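Local coordinates for putative alpha-L-fucosidase (Bacteroides thetaiotaomicron, PDB 4OUE), which probably hydrolyses alpha-L-fucosides as a family 29 glycoside hydrolase, and here holds a thiogalactoside in its sugar pocket, at residues 195-200 with 230-235; 207-212 with 238-243. One frame throughout, in Å; residues are numbered along the deposited sequence.

From the N terminus, the chain passes strand 193-195 of the parallel sheet and enters a long loop holding 195-200 and 207-212. It then runs through strand 223-224 and helix 226-230 to 230-235, and on to helix 236-240 and 238-243. Interaction 1 closes a loop of 29 intervening residues, interaction 2 one of 25. Since their segments alternate, the two closures cross rather than nest. Together they tie the loop leaving strand 193-195 to the short helices that precede strand 253-257. They also touch directly: Glu232 OE1 of interaction 1 lies 3.6 Å from Trp208 CZ3 of interaction 2. Both touch the same bound thiogalactoside.

Interaction 1. Residues 195-200 with 230-235; sequences FGTKNS and RDEAQY. With IPT (1-methylethyl 1-thio-beta-D-galactopyranoside), chain D.
The carboxylate of Glu232 turns its two oxygens to the sugar and to Lys198 beside it. Glu232 OE1 accepts from IPT O2 at 2.6 Å and Glu232 OE2 from IPT O3 at 2.7 Å, so the neighbouring hydroxyls hold the group's rotation. With CG anti to the backbone N (chi1 175°), the extended Glu232 chain carries the carboxylate to the sugar. IPT O4 lies at the edge of the Phe195 ring, near its plane, and Trp164 stacks with that ring. Arg230 NE and NH1 grip Asp231 side-on in a salt bridge, one nitrogen to each carboxylate oxygen, which puts CG at the guanidinium edge; that plane is 64° from the amide of Asn199, whose OD1 meets Arg230 CG while ND2 donates to Leu173 O. Lys198 runs extended across Glu232. Lys198 NZ stays 4.1 Å from Glu232 OE1, too far for a salt bridge, and bonds to Gly167 O instead. No direct hydrogen bond joins the segments, but a water accepts from Lys198 N and donates to Glu232 OE2. A carboxylate that takes a hydrogen bond from each of two adjacent hydroxyls is a familiar feature of carbohydrate-binding sites, here in a TIM-barrel glycoside hydrolase.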
loop_
_atom_site.group_PDB
_atom_site.type_symbol
_atom_site.label_atom_id
_atom_site.label_comp_id
_atom_site.label_asym_id
_atom_site.label_seq_id
_atom_site.Cartn_x
_atom_site.Cartn_y
_atom_site.Cartn_z
ATOM N N PHE A 195 -8.263 -5.724 -3.703
ATOM C CA PHE A 195 -7.818 -6.077 -2.361
ATOM C C PHE A 195 -8.775 -7.137 -1.870
ATOM O O PHE A 195 -9.914 -6.825 -1.497
ATOM C CB PHE A 195 -7.862 -4.859 -1.440
ATOM C CG PHE A 195 -7.527 -5.162 0.003
ATOM C CD1 PHE A 195 -6.207 -5.208 0.429
ATOM C CD2 PHE A 195 -8.535 -5.386 0.936
ATOM C CE1 PHE A 195 -5.899 -5.472 1.756
ATOM C CE2 PHE A 195 -8.233 -5.642 2.272
ATOM C CZ PHE A 195 -6.914 -5.688 2.680
ATOM N N GLY A 196 -8.327 -8.392 -1.894
ATOM C CA GLY A 196 -9.178 -9.512 -1.531
ATOM C C GLY A 196 -8.926 -10.119 -0.158
ATOM O O GLY A 196 -7.783 -10.353 0.245
ATOM N N THR A 197 -10.011 -10.408 0.553
ATOM C CA THR A 197 -9.920 -11.047 1.861
ATOM C C THR A 197 -10.790 -12.307 1.936
ATOM O O THR A 197 -11.776 -12.448 1.199
ATOM C CB THR A 197 -10.346 -10.081 2.978
ATOM O OG1 THR A 197 -11.618 -9.518 2.642
ATOM C CG2 THR A 197 -9.325 -8.960 3.135
ATOM N N LYS A 198 -10.414 -13.217 2.829
ATOM C CA LYS A 198 -11.193 -14.428 3.084
ATOM C C LYS A 198 -11.650 -15.185 1.829
ATOM O O LYS A 198 -10.813 -15.611 1.023
ATOM C CB LYS A 198 -12.352 -14.094 4.016
ATOM C CG LYS A 198 -11.840 -13.566 5.351
ATOM C CD LYS A 198 -12.950 -13.073 6.263
ATOM C CE LYS A 198 -12.362 -12.647 7.599
ATOM N NZ LYS A 198 -13.387 -12.082 8.511
ATOM N N ASN A 199 -12.960 -15.343 1.645
ATOM C CA ASN A 199 -13.451 -16.197 0.552
ATOM C C ASN A 199 -13.288 -15.612 -0.840
ATOM O O ASN A 199 -13.584 -16.272 -1.836
ATOM C CB ASN A 199 -14.891 -16.641 0.799
ATOM C CG ASN A 199 -15.012 -17.494 2.037
ATOM O OD1 ASN A 199 -14.096 -18.252 2.362
ATOM N ND2 ASN A 199 -16.124 -17.358 2.757
ATOM N N SER A 200 -12.795 -14.379 -0.903
ATOM C CA SER A 200 -12.457 -13.766 -2.174
ATOM C C SER A 200 -11.056 -14.186 -2.608
ATOM O O SER A 200 -10.587 -13.767 -3.677
ATOM C CB SER A 200 -12.517 -12.245 -2.057
ATOM O OG SER A 200 -11.526 -11.765 -1.156
ATOM N N ARG A 230 -7.844 -16.972 2.919
ATOM C CA ARG A 230 -9.141 -17.568 3.252
ATOM C C ARG A 230 -9.325 -17.760 4.755
ATOM O O ARG A 230 -10.281 -17.252 5.343
ATOM C CB ARG A 230 -9.287 -18.922 2.557
ATOM C CG ARG A 230 -10.664 -19.536 2.692
ATOM C CD ARG A 230 -10.656 -20.981 2.244
ATOM N NE ARG A 230 -10.116 -21.852 3.283
ATOM C CZ ARG A 230 -9.824 -23.136 3.100
ATOM N NH1 ARG A 230 -9.339 -23.860 4.100
ATOM N NH2 ARG A 230 -10.017 -23.693 1.914
ATOM N N ASP A 231 -8.406 -18.501 5.366
ATOM C CA ASP A 231 -8.492 -18.795 6.790
ATOM C C ASP A 231 -7.694 -17.761 7.562
ATOM O O ASP A 231 -6.844 -18.089 8.390
ATOM C CB ASP A 231 -8.009 -20.224 7.076
ATOM C CG ASP A 231 -8.837 -21.275 6.339
ATOM O OD1 ASP A 231 -9.993 -20.972 5.970
ATOM O OD2 ASP A 231 -8.330 -22.400 6.126
ATOM N N GLU A 232 -8.014 -16.504 7.279
ATOM C CA GLU A 232 -7.308 -15.321 7.770
ATOM C C GLU A 232 -6.923 -15.368 9.238
ATOM O O GLU A 232 -5.776 -15.087 9.601
ATOM C CB GLU A 232 -8.196 -14.105 7.500
ATOM C CG GLU A 232 -7.722 -12.787 8.041
ATOM C CD GLU A 232 -8.731 -11.685 7.743
ATOM O OE1 GLU A 232 -9.354 -11.163 8.692
ATOM O OE2 GLU A 232 -8.908 -11.352 6.551
ATOM N N ALA A 233 -7.871 -15.747 10.082
ATOM C CA ALA A 233 -7.678 -15.640 11.527
ATOM C C ALA A 233 -6.655 -16.630 12.087
ATOM O O ALA A 233 -6.092 -16.404 13.161
ATOM C CB ALA A 233 -9.013 -15.773 12.250
ATOM N N GLN A 234 -6.410 -17.722 11.371
ATOM C CA GLN A 234 -5.439 -18.704 11.848
ATOM C C GLN A 234 -4.087 -18.621 11.120
ATOM O O GLN A 234 -3.203 -19.449 11.355
ATOM C CB GLN A 234 -6.027 -20.125 11.798
ATOM C CG GLN A 234 -7.253 -20.364 12.749
ATOM C CD GLN A 234 -6.948 -20.151 14.258
ATOM O OE1 GLN A 234 -7.684 -19.441 14.966
ATOM N NE2 GLN A 234 -5.871 -20.780 14.747
ATOM N N TYR A 235 -3.920 -17.615 10.257
ATOM C CA TYR A 235 -2.657 -17.429 9.536
ATOM C C TYR A 235 -2.108 -16.008 9.618
ATOM O O TYR A 235 -1.924 -15.359 8.590
ATOM C CB TYR A 235 -2.824 -17.798 8.064
ATOM C CG TYR A 235 -2.964 -19.269 7.827
ATOM C CD1 TYR A 235 -1.853 -20.055 7.548
ATOM C CD2 TYR A 235 -4.203 -19.878 7.890
ATOM C CE1 TYR A 235 -1.979 -21.416 7.333
ATOM C CE2 TYR A 235 -4.341 -21.230 7.676
ATOM C CZ TYR A 235 -3.226 -21.996 7.401
ATOM O OH TYR A 235 -3.374 -23.347 7.193
HETATM C C1 IPT D . -10.134 -7.088 9.321
HETATM C C2 IPT D . -10.711 -8.041 8.331
HETATM O O2 IPT D . -11.033 -9.233 8.945
HETATM C C3 IPT D . -9.716 -8.244 7.231
HETATM O O3 IPT D . -10.262 -9.083 6.270
HETATM C C4 IPT D . -9.324 -6.921 6.633
HETATM O O4 IPT D . -10.399 -6.382 5.942
HETATM C C5 IPT D . -8.915 -5.982 7.731
HETATM O O5 IPT D . -9.926 -5.870 8.682
HETATM C C6 IPT D . -8.626 -4.626 7.168
HETATM O O6 IPT D . -7.862 -3.885 8.050
HETATM S S1 IPT D . -11.245 -6.941 10.705
HETATM C "C1'" IPT D . -10.387 -6.232 12.085
HETATM C "C2'" IPT D . -10.034 -7.274 13.093
HETATM C "C3'" IPT D . -9.092 -5.665 11.630
HETATM O O HOH W 1 -7.855 -12.488 4.375
#

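Interaction 2. Residues 207-212 with 238-243; sequences RWMGNE and GLNEGM. With IPT (1-methylethyl 1-thio-beta-D-galactopyranoside), chain D.
Gly238, midway along the short helix 236-240, sets its carbonyl O 4.2 Å from Arg207 NE, but that oxygen is bonded to Thr224. The next carbonyl is the one Arg207 takes. Leu239 O receives both Arg207 NE, at 2.8 Å, and Arg207 NH2, at 3.0 Å, in a side-on grip on a single atom. It lies in the guanidinium plane; NE arrives on a lone pair within the carbonyl plane, whereas NH2 is tilted 33° from it. NH1 and NH2 also bond Ile250 O and Trp221 O, so the buried guanidinium is held on several sides. The side chain of Leu239 packs with CB against Trp208 O at 3.6 Å, and CD1 approaches the indole obliquely. At Asn240, CG stands anti to the backbone N (chi1 -170°), which carries the amide across to the other segment. There Asn240 ND2 donates to Met209 O at 2.8 Å, nearly along the C=O axis and with the oxygen in the amide plane. Asn240 ND2 also bonds Glu215 O, and so does Asn211 ND2, the two nitrogens lying 3.2 Å apart as fellow donors; Asn211 OD1 accepts from Ala213 N. Past Glu241, whose backbone only brushes Arg207, the chain leaves the helix at Gly242 with phi 72°, and CA comes 3.6 Å from Arg207 NH2. The loop braced in this way presents Trp208. Gly210 N and Asn211 N lie against one face of its indole, and IPT C5 sits over the centre of the opposite face, 3.5 Å above the plane. A sugar ring laid by its C-H groups on a tryptophan face is the CH-pi platform common in glycoside hydrolase pockets.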
loop_
_atom_site.group_PDB
_atom_site.type_symbol
_atom_site.label_atom_id
_atom_site.label_comp_id
_atom_site.label_asym_id
_atom_site.label_seq_id
_atom_site.Cartn_x
_atom_site.Cartn_y
_atom_site.Cartn_z
ATOM N N ARG A 207 -3.208 -8.644 -0.785
ATOM C CA ARG A 207 -3.734 -9.253 0.434
ATOM C C ARG A 207 -3.627 -8.314 1.628
ATOM O O ARG A 207 -2.862 -7.346 1.606
ATOM C CB ARG A 207 -2.950 -10.539 0.752
ATOM C CG ARG A 207 -1.510 -10.285 1.271
ATOM C CD ARG A 207 -0.744 -11.589 1.531
ATOM N NE ARG A 207 0.471 -11.371 2.320
ATOM C CZ ARG A 207 1.707 -11.377 1.818
ATOM N NH1 ARG A 207 1.902 -11.586 0.520
ATOM N NH2 ARG A 207 2.752 -11.167 2.613
ATOM N N TRP A 208 -4.381 -8.609 2.682
ATOM C CA TRP A 208 -4.177 -7.931 3.954
ATOM C C TRP A 208 -2.922 -8.490 4.610
ATOM O O TRP A 208 -2.479 -9.594 4.274
ATOM C CB TRP A 208 -5.383 -8.161 4.868
ATOM C CG TRP A 208 -5.336 -7.334 6.124
ATOM C CD1 TRP A 208 -4.903 -6.034 6.250
ATOM C CD2 TRP A 208 -5.732 -7.754 7.431
ATOM N NE1 TRP A 208 -5.021 -5.626 7.558
ATOM C CE2 TRP A 208 -5.522 -6.666 8.302
ATOM C CE3 TRP A 208 -6.249 -8.950 7.946
ATOM C CZ2 TRP A 208 -5.816 -6.738 9.667
ATOM C CZ3 TRP A 208 -6.534 -9.024 9.299
ATOM C CH2 TRP A 208 -6.325 -7.921 10.146
ATOM N N MET A 209 -2.336 -7.747 5.542
ATOM C CA MET A 209 -1.129 -8.242 6.208
ATOM C C MET A 209 -1.314 -8.469 7.707
ATOM O O MET A 209 -0.333 -8.520 8.454
ATOM C CB MET A 209 0.072 -7.328 5.939
ATOM C CG MET A 209 -0.301 -5.885 5.677
ATOM S SD MET A 209 -1.137 -5.125 7.075
ATOM C CE MET A 209 0.227 -5.083 8.238
ATOM N N GLY A 210 -2.567 -8.598 8.147
ATOM C CA GLY A 210 -2.837 -9.120 9.479
ATOM C C GLY A 210 -2.987 -8.141 10.624
ATOM O O GLY A 210 -3.442 -8.530 11.706
ATOM N N ASN A 211 -2.597 -6.882 10.422
ATOM C CA ASN A 211 -2.862 -5.870 11.449
ATOM C C ASN A 211 -3.219 -4.496 10.884
ATOM O O ASN A 211 -3.133 -4.271 9.674
ATOM C CB ASN A 211 -1.709 -5.769 12.452
ATOM C CG ASN A 211 -0.436 -5.210 11.838
ATOM O OD1 ASN A 211 -0.285 -3.992 11.683
ATOM N ND2 ASN A 211 0.496 -6.095 11.507
ATOM N N GLU A 212 -3.629 -3.585 11.761
ATOM C CA GLU A 212 -3.970 -2.228 11.350
ATOM C C GLU A 212 -3.080 -1.209 12.053
ATOM O O GLU A 212 -3.507 -0.087 12.330
ATOM C CB GLU A 212 -5.444 -1.934 11.632
ATOM C CG GLU A 212 -6.413 -2.780 10.803
ATOM C CD GLU A 212 -7.873 -2.498 11.139
ATOM O OE1 GLU A 212 -8.136 -1.856 12.183
ATOM O OE2 GLU A 212 -8.763 -2.907 10.355
ATOM N N GLY A 238 1.351 -15.962 7.944
ATOM C CA GLY A 238 1.168 -16.221 6.527
ATOM C C GLY A 238 0.683 -14.992 5.774
ATOM O O GLY A 238 0.989 -14.838 4.588
ATOM N N LEU A 239 -0.084 -14.126 6.442
ATOM C CA LEU A 239 -0.472 -12.851 5.843
ATOM C C LEU A 239 0.612 -11.788 6.046
ATOM O O LEU A 239 1.030 -11.133 5.090
ATOM C CB LEU A 239 -1.798 -12.348 6.426
ATOM C CG LEU A 239 -3.000 -13.268 6.201
ATOM C CD1 LEU A 239 -4.227 -12.704 6.880
ATOM C CD2 LEU A 239 -3.231 -13.429 4.720
ATOM N N ASN A 240 1.057 -11.631 7.294
ATOM C CA ASN A 240 1.992 -10.570 7.681
ATOM C C ASN A 240 3.386 -10.735 7.064
ATOM O O ASN A 240 3.951 -9.768 6.555
ATOM C CB ASN A 240 2.075 -10.474 9.214
ATOM C CG ASN A 240 2.834 -9.238 9.702
ATOM O OD1 ASN A 240 3.967 -9.342 10.169
ATOM N ND2 ASN A 240 2.188 -8.070 9.642
ATOM N N GLU A 241 3.927 -11.955 7.099
ATOM C CA GLU A 241 5.238 -12.234 6.504
ATOM C C GLU A 241 5.143 -12.915 5.147
ATOM O O GLU A 241 6.071 -12.833 4.344
ATOM C CB GLU A 241 6.082 -13.110 7.432
ATOM C CG GLU A 241 6.422 -12.453 8.757
ATOM C CD GLU A 241 7.323 -13.316 9.614
ATOM O OE1 GLU A 241 7.648 -14.447 9.184
ATOM O OE2 GLU A 241 7.706 -12.855 10.716
ATOM N N GLY A 242 4.039 -13.606 4.887
ATOM C CA GLY A 242 3.935 -14.364 3.652
ATOM C C GLY A 242 4.838 -15.584 3.692
ATOM O O GLY A 242 5.375 -15.941 4.742
ATOM N N MET A 243 5.001 -16.237 2.548
ATOM C CA MET A 243 5.764 -17.476 2.480
ATOM C C MET A 243 6.594 -17.489 1.209
ATOM O O MET A 243 6.071 -17.251 0.115
ATOM C CB MET A 243 4.821 -18.688 2.479
ATOM C CG MET A 243 3.898 -18.805 3.673
ATOM S SD MET A 243 2.574 -20.012 3.344
ATOM C CE MET A 243 1.447 -19.627 4.705
HETATM C C1 IPT D . -10.134 -7.088 9.321
HETATM C C2 IPT D . -10.711 -8.041 8.331
HETATM O O2 IPT D . -11.033 -9.233 8.945
HETATM C C3 IPT D . -9.716 -8.244 7.231
HETATM O O3 IPT D . -10.262 -9.083 6.270
HETATM C C4 IPT D . -9.324 -6.921 6.633
HETATM O O4 IPT D . -10.399 -6.382 5.942
HETATM C C5 IPT D . -8.915 -5.982 7.731
HETATM O O5 IPT D . -9.926 -5.870 8.682
HETATM C C6 IPT D . -8.626 -4.626 7.168
HETATM O O6 IPT D . -7.862 -3.885 8.050
HETATM S S1 IPT D . -11.245 -6.941 10.705
HETATM C "C1'" IPT D . -10.387 -6.232 12.085
HETATM C "C2'" IPT D . -10.034 -7.274 13.093
HETATM C "C3'" IPT D . -9.092 -5.665 11.630
#